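Hypothetical protein (Parabacteroides distasonis, PDB 4JM1) is of unknown function but adopts a small alpha/beta fold resembling that of the alpha-lytic protease prodomain. Local coordinates at residues F24-I29 and G58-D63; S13-A18 and A28-S33; S35-L40 and K77-A82. All coordinates share one frame; numbering follows the deposited sequence. Where two conformers were deposited one is given.

Interaction 1 of 3, residues F24-I29 and G58-D63; sequences FLVIAI and GVLIVD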
loop_
_atom_site.group_PDB
_atom_site.type_symbol
_atom_site.label_atom_id
_atom_site.label_comp_id
_atom_site.label_asym_id
_atom_site.label_seq_id
_atom_site.Cartn_x
_atom_site.Cartn_y
_atom_site.Cartn_z
ATOM N N PHE A 24 -1.960 -8.470 -1.098
ATOM C CA PHE A 24 -1.067 -7.331 -0.912
ATOM C C PHE A 24 -1.825 -6.125 -0.371
ATOM O O PHE A 24 -3.000 -5.909 -0.678
ATOM C CB PHE A 24 -0.348 -6.961 -2.218
ATOM C CG PHE A 24 0.669 -7.988 -2.657
ATOM C CD1 PHE A 24 0.308 -9.043 -3.462
ATOM C CD2 PHE A 24 1.969 -7.904 -2.251
ATOM C CE1 PHE A 24 1.242 -10.004 -3.865
ATOM C CE2 PHE A 24 2.918 -8.858 -2.646
ATOM C CZ PHE A 24 2.556 -9.890 -3.459
ATOM N N LEU A 25 -1.111 -5.322 0.399
ATOM C CA LEU A 25 -1.598 -3.997 0.824
ATOM C C LEU A 25 -0.997 -2.990 -0.138
ATOM O O LEU A 25 0.228 -2.853 -0.210
ATOM C CB LEU A 25 -1.194 -3.684 2.270
ATOM C CG LEU A 25 -1.498 -2.272 2.776
ATOM C CD1 LEU A 25 -2.969 -1.903 2.638
ATOM C CD2 LEU A 25 -1.023 -2.155 4.240
ATOM N N VAL A 26 -1.870 -2.328 -0.885
ATOM C CA VAL A 26 -1.490 -1.344 -1.888
ATOM C C VAL A 26 -1.738 0.059 -1.331
ATOM O O VAL A 26 -2.847 0.348 -0.829
ATOM C CB VAL A 26 -2.258 -1.522 -3.194
ATOM C CG1 VAL A 26 -1.830 -0.457 -4.219
ATOM C CG2 VAL A 26 -2.063 -2.947 -3.762
ATOM N N ILE A 27 -0.683 0.871 -1.356
ATOM C CA ILE A 27 -0.696 2.205 -0.794
ATOM C C ILE A 27 -0.335 3.217 -1.879
ATOM O O ILE A 27 0.734 3.120 -2.487
ATOM C CB ILE A 27 0.242 2.287 0.423
ATOM C CG1 ILE A 27 -0.235 1.269 1.507
ATOM C CG2 ILE A 27 0.285 3.701 0.975
ATOM C CD1 ILE A 27 0.650 1.099 2.708
ATOM N N ALA A 28 -1.232 4.187 -2.081
ATOM C CA ALA A 28 -1.075 5.212 -3.114
ATOM C C ALA A 28 -0.605 6.512 -2.459
ATOM O O ALA A 28 -1.245 7.014 -1.533
ATOM C CB ALA A 28 -2.389 5.428 -3.866
ATOM N N ILE A 29 0.504 7.043 -2.971
ATOM C CA ILE A 29 1.117 8.277 -2.497
ATOM C C ILE A 29 1.239 9.305 -3.634
ATOM O O ILE A 29 1.140 8.972 -4.831
ATOM C CB ILE A 29 2.538 8.017 -1.880
ATOM C CG1 ILE A 29 3.499 7.458 -2.941
ATOM C CG2 ILE A 29 2.430 7.081 -0.680
ATOM C CD1 ILE A 29 4.957 7.573 -2.542
ATOM N N GLY A 58 2.689 -8.632 1.335
ATOM C CA GLY A 58 3.630 -7.557 1.169
ATOM C C GLY A 58 2.880 -6.248 1.046
ATOM O O GLY A 58 1.654 -6.229 1.129
ATOM N N VAL A 59 3.633 -5.166 0.864
ATOM C CA VAL A 59 3.118 -3.837 0.540
ATOM C C VAL A 59 3.628 -3.440 -0.838
ATOM O O VAL A 59 4.815 -3.667 -1.172
ATOM C CB VAL A 59 3.551 -2.803 1.588
ATOM C CG1 VAL A 59 3.422 -1.339 1.068
ATOM C CG2 VAL A 59 2.737 -3.040 2.864
ATOM N N LEU A 60 2.723 -2.830 -1.609
ATOM C CA LEU A 60 3.016 -2.271 -2.914
ATOM C C LEU A 60 2.724 -0.783 -2.841
ATOM O O LEU A 60 1.646 -0.396 -2.377
ATOM C CB LEU A 60 2.187 -2.936 -4.036
ATOM C CG LEU A 60 2.263 -4.461 -4.034
ATOM C CD1 LEU A 60 1.203 -5.005 -5.015
ATOM C CD2 LEU A 60 3.685 -4.976 -4.341
ATOM N N ILE A 61 3.658 0.041 -3.323
ATOM C CA ILE A 61 3.446 1.475 -3.455
ATOM C C ILE A 61 3.104 1.809 -4.897
ATOM O O ILE A 61 3.742 1.311 -5.814
ATOM C CB ILE A 61 4.677 2.299 -3.007
ATOM C CG1 ILE A 61 5.170 1.839 -1.614
ATOM C CG2 ILE A 61 4.361 3.832 -3.068
ATOM C CD1 ILE A 61 4.244 2.097 -0.429
ATOM N N VAL A 62 2.052 2.604 -5.069
ATOM C CA VAL A 62 1.674 3.131 -6.359
ATOM C C VAL A 62 1.500 4.663 -6.264
ATOM O O VAL A 62 1.426 5.234 -5.168
ATOM C CB VAL A 62 0.326 2.472 -6.860
ATOM C CG1 VAL A 62 0.484 0.938 -7.054
ATOM C CG2 VAL A 62 -0.870 2.822 -5.980
ATOM N N ASP A 63 1.508 5.317 -7.434
ATOM C CA ASP A 63 1.291 6.772 -7.510
ATOM C C ASP A 63 -0.205 7.021 -7.583
ATOM O O ASP A 63 -0.870 6.528 -8.494
ATOM C CB ASP A 63 2.025 7.333 -8.725
ATOM C CG ASP A 63 2.035 8.864 -8.790
ATOM O OD1 ASP A 63 1.253 9.544 -8.084
ATOM O OD2 ASP A 63 2.874 9.382 -9.559
#

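Interaction 2 of 3, residues S13-A18 and A28-S33; sequences SCEKAA and AIDADS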
loop_
_atom_site.group_PDB
_atom_site.type_symbol
_atom_site.label_atom_id
_atom_site.label_comp_id
_atom_site.label_asym_id
_atom_site.label_seq_id
_atom_site.Cartn_x
_atom_site.Cartn_y
_atom_site.Cartn_z
ATOM N N SER A 13 -0.665 9.359 6.055
ATOM C CA SER A 13 0.644 8.997 5.529
ATOM C C SER A 13 0.591 8.519 4.065
ATOM O O SER A 13 1.617 8.150 3.455
ATOM C CB SER A 13 1.286 7.941 6.413
ATOM O OG SER A 13 0.412 6.853 6.582
ATOM N N CYS A 14 -0.614 8.537 3.506
ATOM C CA CYS A 14 -0.845 8.222 2.116
ATOM C C CYS A 14 -2.167 8.844 1.695
ATOM O O CYS A 14 -2.837 9.473 2.527
ATOM C CB CYS A 14 -0.861 6.726 1.911
ATOM S SG CYS A 14 -2.330 5.890 2.637
ATOM N N GLU A 15 -2.515 8.756 0.413
ATOM C CA GLU A 15 -3.780 9.295 -0.058
ATOM C C GLU A 15 -4.911 8.296 -0.136
ATOM O O GLU A 15 -6.051 8.663 0.110
ATOM C CB GLU A 15 -3.602 10.064 -1.368
ATOM C CG GLU A 15 -2.706 11.276 -1.117
ATOM C CD GLU A 15 -2.695 12.342 -2.175
ATOM O OE1 GLU A 15 -3.564 12.347 -3.069
ATOM O OE2 GLU A 15 -1.775 13.208 -2.082
ATOM N N LYS A 16 -4.588 7.039 -0.445
ATOM C CA LYS A 16 -5.571 5.964 -0.537
ATOM C C LYS A 16 -4.821 4.644 -0.351
ATOM O O LYS A 16 -3.631 4.560 -0.638
ATOM C CB LYS A 16 -6.301 6.016 -1.893
ATOM C CG LYS A 16 -7.538 5.125 -2.004
ATOM C CD LYS A 16 -8.376 5.416 -3.252
ATOM C CE LYS A 16 -9.506 4.380 -3.423
ATOM N NZ LYS A 16 -10.634 4.787 -4.361
ATOM N N ALA A 17 -5.510 3.641 0.174
ATOM C CA ALA A 17 -4.929 2.313 0.355
ATOM C C ALA A 17 -6.011 1.251 0.278
ATOM O O ALA A 17 -7.185 1.517 0.552
ATOM C CB ALA A 17 -4.160 2.215 1.707
ATOM N N ALA A 18 -5.601 0.028 -0.046
ATOM C CA ALA A 18 -6.523 -1.097 -0.120
ATOM C C ALA A 18 -5.771 -2.408 -0.057
ATOM O O ALA A 18 -4.676 -2.524 -0.601
ATOM C CB ALA A 18 -7.340 -1.054 -1.403
ATOM N N ALA A 28 -1.232 4.187 -2.081
ATOM C CA ALA A 28 -1.075 5.212 -3.114
ATOM C C ALA A 28 -0.605 6.512 -2.459
ATOM O O ALA A 28 -1.245 7.014 -1.533
ATOM C CB ALA A 28 -2.389 5.428 -3.866
ATOM N N ILE A 29 0.504 7.043 -2.971
ATOM C CA ILE A 29 1.117 8.277 -2.497
ATOM C C ILE A 29 1.239 9.305 -3.634
ATOM O O ILE A 29 1.140 8.972 -4.831
ATOM C CB ILE A 29 2.538 8.017 -1.880
ATOM C CG1 ILE A 29 3.499 7.458 -2.941
ATOM C CG2 ILE A 29 2.430 7.081 -0.680
ATOM C CD1 ILE A 29 4.957 7.573 -2.542
ATOM N N ASP A 30 1.415 10.574 -3.245
ATOM C CA ASP A 30 1.658 11.622 -4.227
ATOM C C ASP A 30 3.149 11.629 -4.609
ATOM O O ASP A 30 3.941 12.439 -4.120
ATOM C CB ASP A 30 1.209 12.981 -3.681
ATOM C CG ASP A 30 1.191 14.063 -4.746
ATOM O OD1 ASP A 30 1.239 13.750 -5.963
ATOM O OD2 ASP A 30 1.125 15.247 -4.340
ATOM N N ALA A 31 3.527 10.698 -5.474
ATOM C CA ALA A 31 4.927 10.435 -5.770
ATOM C C ALA A 31 5.505 11.452 -6.747
ATOM O O ALA A 31 4.876 11.812 -7.722
ATOM C CB ALA A 31 5.083 9.034 -6.347
ATOM N N ASP A 32 6.748 11.839 -6.487
ATOM C CA ASP A 32 7.515 12.694 -7.411
ATOM C C ASP A 32 8.282 11.889 -8.472
ATOM O O ASP A 32 8.717 12.447 -9.492
ATOM C CB ASP A 32 8.518 13.553 -6.621
ATOM C CG ASP A 32 7.850 14.625 -5.756
ATOM O OD1 ASP A 32 6.652 14.943 -5.949
ATOM O OD2 ASP A 32 8.542 15.167 -4.872
ATOM N N SER A 33 8.456 10.591 -8.235
ATOM C CA SER A 33 9.248 9.706 -9.107
ATOM C C SER A 33 8.446 8.465 -9.462
ATOM O O SER A 33 7.453 8.155 -8.809
ATOM C CB SER A 33 10.556 9.295 -8.402
ATOM O OG SER A 33 11.285 10.422 -7.941
#

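Interaction 3 of 3, residues S35-L40 and K77-A82; sequences SGYDML and KRIGKA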
loop_
_atom_site.group_PDB
_atom_site.type_symbol
_atom_site.label_atom_id
_atom_site.label_comp_id
_atom_site.label_asym_id
_atom_site.label_seq_id
_atom_site.Cartn_x
_atom_site.Cartn_y
_atom_site.Cartn_z
ATOM N N SER A 35 9.710 5.294 -9.616
ATOM C CA SER A 35 10.370 4.117 -9.092
ATOM C C SER A 35 11.131 4.511 -7.834
ATOM O O SER A 35 11.254 5.703 -7.517
ATOM C CB SER A 35 11.373 3.561 -10.125
ATOM O OG SER A 35 12.411 4.494 -10.370
ATOM N N GLY A 36 11.585 3.508 -7.088
ATOM C CA GLY A 36 12.495 3.733 -5.992
ATOM C C GLY A 36 11.928 3.828 -4.590
ATOM O O GLY A 36 12.598 4.333 -3.702
ATOM N N TYR A 37 10.720 3.320 -4.378
ATOM C CA TYR A 37 10.044 3.464 -3.092
ATOM C C TYR A 37 10.024 2.175 -2.254
ATOM O O TYR A 37 9.168 1.998 -1.368
ATOM C CB TYR A 37 8.627 4.024 -3.263
ATOM C CG TYR A 37 8.597 5.440 -3.816
ATOM C CD1 TYR A 37 8.674 5.669 -5.176
ATOM C CD2 TYR A 37 8.509 6.551 -2.960
ATOM C CE1 TYR A 37 8.648 6.958 -5.698
ATOM C CE2 TYR A 37 8.470 7.848 -3.480
ATOM C CZ TYR A 37 8.562 8.046 -4.848
ATOM O OH TYR A 37 8.520 9.323 -5.376
ATOM N N ASP A 38 11.000 1.300 -2.462
ATOM C CA ASP A 38 11.002 0.067 -1.695
ATOM C C ASP A 38 11.135 0.315 -0.192
ATOM O O ASP A 38 10.597 -0.446 0.593
ATOM C CB ASP A 38 12.112 -0.883 -2.134
ATOM C CG ASP A 38 11.899 -1.487 -3.518
ATOM O OD1 ASP A 38 10.832 -1.289 -4.163
ATOM O OD2 ASP A 38 12.825 -2.239 -3.954
HETATM N N MSE A 39 11.951 1.293 0.207
HETATM C CA MSE A 39 12.136 1.511 1.653
HETATM C C MSE A 39 10.828 1.946 2.341
HETATM O O MSE A 39 10.508 1.515 3.450
HETATM C CB MSE A 39 13.254 2.506 1.948
HETATM C CG MSE A 39 14.614 2.017 1.524
HETATM SE SE MSE A 39 16.128 3.099 1.983
HETATM C CE MSE A 39 16.130 2.467 3.817
ATOM N N LEU A 40 10.075 2.789 1.659
ATOM C CA LEU A 40 8.749 3.190 2.131
ATOM C C LEU A 40 7.828 1.983 2.251
ATOM O O LEU A 40 7.154 1.812 3.281
ATOM C CB LEU A 40 8.153 4.249 1.198
ATOM C CG LEU A 40 6.753 4.751 1.563
ATOM C CD1 LEU A 40 6.772 5.537 2.881
ATOM C CD2 LEU A 40 6.169 5.562 0.397
ATOM N N LYS A 77 1.467 1.024 -12.273
ATOM C CA LYS A 77 2.855 0.696 -12.007
ATOM C C LYS A 77 3.111 0.688 -10.489
ATOM O O LYS A 77 2.728 1.610 -9.771
ATOM C CB LYS A 77 3.789 1.698 -12.643
ATOM C CG LYS A 77 5.261 1.259 -12.631
ATOM C CD LYS A 77 6.201 2.363 -13.098
ATOM C CE LYS A 77 7.583 1.885 -13.108
ATOM N NZ LYS A 77 8.488 2.968 -13.454
ATOM N N ARG A 78 3.756 -0.374 -10.016
ATOM C CA ARG A 78 4.240 -0.455 -8.650
ATOM C C ARG A 78 5.592 0.253 -8.604
ATOM O O ARG A 78 6.572 -0.193 -9.219
ATOM C CB ARG A 78 4.362 -1.903 -8.169
ATOM C CG ARG A 78 3.033 -2.591 -7.924
ATOM C CD ARG A 78 2.212 -2.993 -9.171
ATOM N NE ARG A 78 1.099 -3.836 -8.749
ATOM C CZ ARG A 78 -0.199 -3.516 -8.754
ATOM N NH1 ARG A 78 -0.631 -2.409 -9.331
ATOM N NH2 ARG A 78 -1.097 -4.348 -8.240
ATOM N N ILE A 79 5.627 1.352 -7.858
ATOM C CA ILE A 79 6.810 2.193 -7.716
ATOM C C ILE A 79 7.698 1.818 -6.541
ATOM O O ILE A 79 8.797 2.361 -6.360
ATOM C CB ILE A 79 6.427 3.696 -7.733
ATOM C CG1 ILE A 79 5.668 4.128 -6.482
ATOM C CG2 ILE A 79 5.630 4.040 -9.051
ATOM C CD1 ILE A 79 5.272 5.582 -6.422
ATOM N N GLY A 80 7.211 0.905 -5.705
ATOM C CA GLY A 80 7.985 0.341 -4.618
ATOM C C GLY A 80 7.288 -0.918 -4.125
ATOM O O GLY A 80 6.085 -1.086 -4.320
ATOM N N LYS A 81 8.042 -1.810 -3.474
ATOM C CA LYS A 81 7.497 -3.046 -2.977
ATOM C C LYS A 81 8.310 -3.559 -1.813
ATOM O O LYS A 81 9.509 -3.239 -1.693
ATOM C CB LYS A 81 7.414 -4.088 -4.107
ATOM C CG LYS A 81 8.723 -4.645 -4.613
ATOM C CD LYS A 81 8.423 -5.630 -5.754
ATOM C CE LYS A 81 9.663 -6.320 -6.265
ATOM N NZ LYS A 81 10.326 -5.541 -7.345
ATOM N N ALA A 82 7.664 -4.370 -0.987
ATOM C CA ALA A 82 8.287 -5.085 0.136
ATOM C C ALA A 82 7.484 -6.352 0.390
ATOM O O ALA A 82 6.254 -6.312 0.443
ATOM C CB ALA A 82 8.298 -4.220 1.396
HETATM O O HOH W 1 11.562 -3.503 0.243
#

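Interaction 1 of 3, residues F24-I29 and G58-D63
F24 and L60 both turn CG to lie anti to their own carbonyl carbon, at chi1 -69° and -51°, and this brings the leucine's CD1 methyl against the root of the phenylalanine: F24 CB and L60 CD1 are 3.7 Å apart, the side chains passing at a slant. The ring continues on toward G58, its CD2 3.7 Å from G58 N, while V59 N lies near the ring plane at the edge. G58 suits this place because a beta carbon there would crowd F24 CE2. Farther along the same face V26 CG1 comes to 3.8 Å from V62 CG2, the two valines crossing at about a right angle, and that V62 CG2 methyl also lies 3.7 Å from A28 CB.

Strands 24-29 and 58-63 are the two parallel strands of a beta-alpha-beta unit, connected through helix 38-50 and lying next to each other in the four-stranded sheet. Their backbones are laced by five hydrogen bonds: L25, I27 and I29 give their N-H groups to G58, L60 and V62, and L60 and V62 return theirs to L25 and I27. The bond from I27 N to L60 O, 2.8 Å long, runs nearly along the C=O axis.

The other face carries L25, I27, V59 and I61. L25 and V59 lie side by side, L25 CB 4.0 Å from V59 CG2. Helices 3-9 and 38-50 cover this row, Y5 and I6 reaching L25, F44 reaching I27, and L45 reaching V59. At the C-terminal end I29 CG1 packs 3.7 Å from I61 CG2. D63 OD1 stands 3.3 Å from I29 O, an approach of two acceptors, and takes a salt bridge from K65.

Interaction 2 of 3, residues S13-A18 and A28-S33
E15 and K16 both face A28, and the extra residue at the entry to strand 16-19 makes a classic beta bulge. A28 is gripped from both ends of its backbone: E15 N donates to A28 O at 2.9 Å, and A28 N donates to K16 O at 2.8 Å.

The side chains fan out from this clamp. With SG between its own backbone N and carbonyl carbon (chi1 70°), C14 meets this segment through CB, 3.5 Å from A28 O. C14 CB also lies 4.2 Å from I29 CG2. E15 leaves the backbone with CG beside its N (chi1 -64°) and runs on extended, which carries its carboxylate over to D30: E15 OE2 comes to 3.4 Å from D30 CB. The two acids cross at a slant with their carboxylate planes 57° apart, and OE2 of E15 is 4.2 Å from OD2 of D30. Two like charges this near would be expected to disfavour each other, but D30 OD1 has a salt bridge to K65, which probably eases the cost. K16 sends its CB to the same side of the sheet as A28 CB, the two 4.4 Å apart, before its long extended chain leads off. Past the strand, D30 is the centre of an inverse gamma turn, closed by a weak bond from A31 N to I29 O, and there the chain leaves the hairpin.

Strand 16-19 is the outermost strand on this side of the sheet, with 24-29 between it and 58-63. F69 of strand 68-70 touches K16, A18 and A28 on one face, while C14 and A17 lean on I27 on the other.

Interaction 3 of 3, residues S35-L40 and K77-A82
I79, Y37 and D38 carry this contact, where a classic beta bulge in strand 78-83, with I79 and G80 both facing I61, receives the start of helix 38-50. Y37 occupies the N-cap position of that helix. Its backbone N donates to I79 O at 2.9 Å, and the same carbonyl oxygen sits in the plane of the tyrosine ring, at its edge. I79 holds CG1 between its backbone N and carbonyl carbon (chi1 70°), a placement that sets its chain alongside the ring, the two side chains pointing the same way: I79 CG1 is 3.6 Å from Y37 CD1, and I79 CD1 is 3.7 Å from Y37 CE1. Beyond the ring, the Y37 hydroxyl bonds to S33 N. A serine here would remove the ring and is likely to open a gap beside I79 CG1 and CD1 and leave S33 N without the phenol oxygen it bonds.

G80 lets the backbones close up. G80 CA lies 3.6 Å from Y37 C, and a beta carbon on this glycine would clash with that carbonyl carbon.

D38, the first helical residue, swings its carboxylate back over the strand: K81 N donates to D38 OD1 at 2.9 Å, meeting the oxygen from above the carboxylate plane, 41° out of it. D38 OD1 also rests 3.3 Å from G80 CA. Between D38 and K81 a water donates to both backbones, 3.2 Å from D38 O and 2.8 Å from K81 O.

In the fold
From the N terminus, interaction 2 comes first, joining strands 16-19 and 24-29 at the end of their hairpin away from the turn. Interaction 1 opens on that second strand, sharing A28 and I29 with it, and closes when the chain returns from helix 38-50 along strand 58-63. Interaction 3 begins inside this loop, at 35-40, but finishes beyond it at 77-82, so interactions 1 and 3 cross, whereas interaction 2 is complete before interaction 3 starts. Backbone bonds from I61 to I79 and G80 continue the sheet from interaction 1 into interaction 3. Y37 touches I29 and A31, tying the helix start to the end of the hairpin.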